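Local atomic coordinates of thiosulfate sulfurtransferase YnjE (Escherichia coli, PDB entry 2WLX), a protein that catalyses the transfer of sulfur from thiosulfate to cyanide, giving thiocyanate and sulfite, by way of a cysteine persulfide intermediate. Residues K8-D13 / L100-I105. Numbering follows the deposited sequence.
Sequences KPLTLD and LTHISI
Ile105 and Leu10 are joined through the backbone: Leu10 N donates to Ile105 O over 3.0 Å, with a nearly straight N-H...O angle of 168°. Beside this bond CG2 of Ile105 rests on CB of Pro9 at 3.5 Å, while CG1, anti to the backbone N (chi1 -156°), carries the rest of the side chain off from the proline. Pro9 CA adds a weaker CA-H...O contact to the same Ile105 carbonyl. Strand 103-105 is an outermost strand of the four-stranded parallel sheet in the first of three rhodanese-like repeats; its inner neighbour is strand 79-82, and residues 8-10 run along its other side before helix 12-17 begins. A backbone bond between Ile103 and Ala7 continues this pairing. One residue further on, Ser104 turns its CB toward the N-terminal segment and its hydroxyl donates to Lys8 O at 2.9 Å, arriving from above the carbonyl plane. Leu10 CD1 packs 3.7 Å from Ser104 OG and 4.0 Å from His102 CE1, bridging the two side chains. With alanine in place of Ser104, Lys8 O would probably lose this donor, and Leu10 CD1 the hydroxyl it packs against. Lys8 reaches the imidazole with its aliphatic part, CE lying at the ring edge 3.9 Å from His102 NE2, and its bent end takes NZ to a weak hydrogen bond with Gln18.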
loop_
_atom_site.group_PDB
_atom_site.type_symbol
_atom_site.label_atom_id
_atom_site.label_comp_id
_atom_site.label_asym_id
_atom_site.label_seq_id
_atom_site.Cartn_x
_atom_site.Cartn_y
_atom_site.Cartn_z
ATOM N N LYS A 8 34.509 -5.030 -10.543
ATOM C CA LYS A 8 35.143 -5.008 -9.212
ATOM C C LYS A 8 34.135 -4.753 -8.073
ATOM O O LYS A 8 33.422 -3.757 -8.099
ATOM C CB LYS A 8 36.181 -3.862 -9.199
ATOM C CG LYS A 8 35.543 -2.416 -9.468
ATOM C CD LYS A 8 36.547 -1.301 -9.932
ATOM C CE LYS A 8 35.996 0.144 -9.657
ATOM N NZ LYS A 8 36.319 0.647 -8.268
ATOM N N PRO A 9 34.067 -5.633 -7.070
ATOM C CA PRO A 9 33.149 -5.326 -5.960
ATOM C C PRO A 9 33.406 -3.952 -5.360
ATOM O O PRO A 9 34.503 -3.392 -5.509
ATOM C CB PRO A 9 33.436 -6.435 -4.926
ATOM C CG PRO A 9 34.597 -7.154 -5.456
ATOM C CD PRO A 9 34.631 -6.976 -6.915
ATOM N N LEU A 10 32.374 -3.396 -4.727
ATOM C CA LEU A 10 32.461 -2.069 -4.140
ATOM C C LEU A 10 31.862 -2.146 -2.756
ATOM O O LEU A 10 30.852 -2.857 -2.547
ATOM C CB LEU A 10 31.706 -1.050 -5.000
ATOM C CG LEU A 10 32.261 -0.679 -6.386
ATOM C CD1 LEU A 10 31.226 -0.042 -7.272
ATOM C CD2 LEU A 10 33.463 0.248 -6.235
ATOM N N THR A 11 32.517 -1.458 -1.804
ATOM C CA THR A 11 31.921 -1.215 -0.492
ATOM C C THR A 11 30.952 -0.019 -0.641
ATOM O O THR A 11 31.016 0.725 -1.635
ATOM C CB THR A 11 32.970 -0.795 0.558
ATOM O OG1 THR A 11 33.619 0.383 0.058
ATOM C CG2 THR A 11 34.020 -1.945 0.924
ATOM N N LEU A 12 30.111 0.212 0.358
ATOM C CA LEU A 12 29.121 1.279 0.248
ATOM C C LEU A 12 29.884 2.590 0.168
ATOM O O LEU A 12 29.575 3.471 -0.627
ATOM C CB LEU A 12 28.156 1.295 1.445
ATOM C CG LEU A 12 27.036 2.361 1.486
ATOM C CD1 LEU A 12 26.027 2.089 0.349
ATOM C CD2 LEU A 12 26.305 2.434 2.853
ATOM N N ASP A 13 30.946 2.704 0.964
ATOM C CA ASP A 13 31.637 3.985 0.976
ATOM C C ASP A 13 32.332 4.259 -0.346
ATOM O O ASP A 13 32.319 5.386 -0.834
ATOM C CB ASP A 13 32.607 4.104 2.159
ATOM C CG ASP A 13 33.171 5.509 2.260
ATOM O OD1 ASP A 13 32.387 6.491 2.374
ATOM O OD2 ASP A 13 34.379 5.624 2.101
ATOM N N LEU A 100 23.344 -0.989 -18.983
ATOM C CA LEU A 100 24.148 -0.473 -17.898
ATOM C C LEU A 100 25.488 -1.143 -18.023
ATOM O O LEU A 100 25.541 -2.332 -18.241
ATOM C CB LEU A 100 23.577 -0.785 -16.515
ATOM C CG LEU A 100 22.381 0.018 -16.082
ATOM C CD1 LEU A 100 21.147 -0.494 -16.749
ATOM C CD2 LEU A 100 22.253 -0.118 -14.557
ATOM N N THR A 101 26.567 -0.380 -17.846
ATOM C CA THR A 101 27.938 -0.876 -18.146
ATOM C C THR A 101 28.888 -1.025 -16.939
ATOM O O THR A 101 30.042 -1.443 -17.089
ATOM C CB THR A 101 28.611 0.065 -19.186
ATOM O OG1 THR A 101 28.979 1.296 -18.564
ATOM C CG2 THR A 101 27.654 0.379 -20.338
ATOM N N HIS A 102 28.448 -0.642 -15.747
ATOM C CA HIS A 102 29.278 -0.766 -14.570
ATOM C C HIS A 102 28.455 -1.410 -13.446
ATOM O O HIS A 102 27.934 -0.724 -12.592
ATOM C CB HIS A 102 29.872 0.593 -14.147
ATOM C CG HIS A 102 30.924 0.466 -13.072
ATOM N ND1 HIS A 102 30.809 -0.425 -12.020
ATOM C CD2 HIS A 102 32.125 1.078 -12.902
ATOM C CE1 HIS A 102 31.888 -0.362 -11.253
ATOM N NE2 HIS A 102 32.705 0.539 -11.766
ATOM N N ILE A 103 28.314 -2.736 -13.498
ATOM C CA ILE A 103 27.522 -3.491 -12.524
ATOM C C ILE A 103 28.434 -4.309 -11.645
ATOM O O ILE A 103 29.157 -5.159 -12.156
ATOM C CB ILE A 103 26.537 -4.452 -13.224
ATOM C CG1 ILE A 103 25.601 -3.639 -14.130
ATOM C CG2 ILE A 103 25.723 -5.283 -12.199
ATOM C CD1 ILE A 103 24.998 -4.452 -15.289
ATOM N N SER A 104 28.380 -4.043 -10.331
ATOM C CA SER A 104 29.192 -4.711 -9.278
ATOM C C SER A 104 28.320 -5.295 -8.143
ATOM O O SER A 104 27.121 -4.988 -8.013
ATOM C CB SER A 104 30.112 -3.697 -8.584
ATOM O OG SER A 104 30.999 -3.034 -9.464
ATOM N N ILE A 105 28.942 -6.074 -7.269
ATOM C CA ILE A 105 28.333 -6.432 -5.993
ATOM C C ILE A 105 28.677 -5.380 -4.925
ATOM O O ILE A 105 29.772 -4.835 -4.923
ATOM C CB ILE A 105 28.781 -7.802 -5.515
ATOM C CG1 ILE A 105 27.769 -8.411 -4.561
ATOM C CG2 ILE A 105 30.165 -7.805 -4.815
ATOM C CD1 ILE A 105 27.289 -9.793 -5.070
#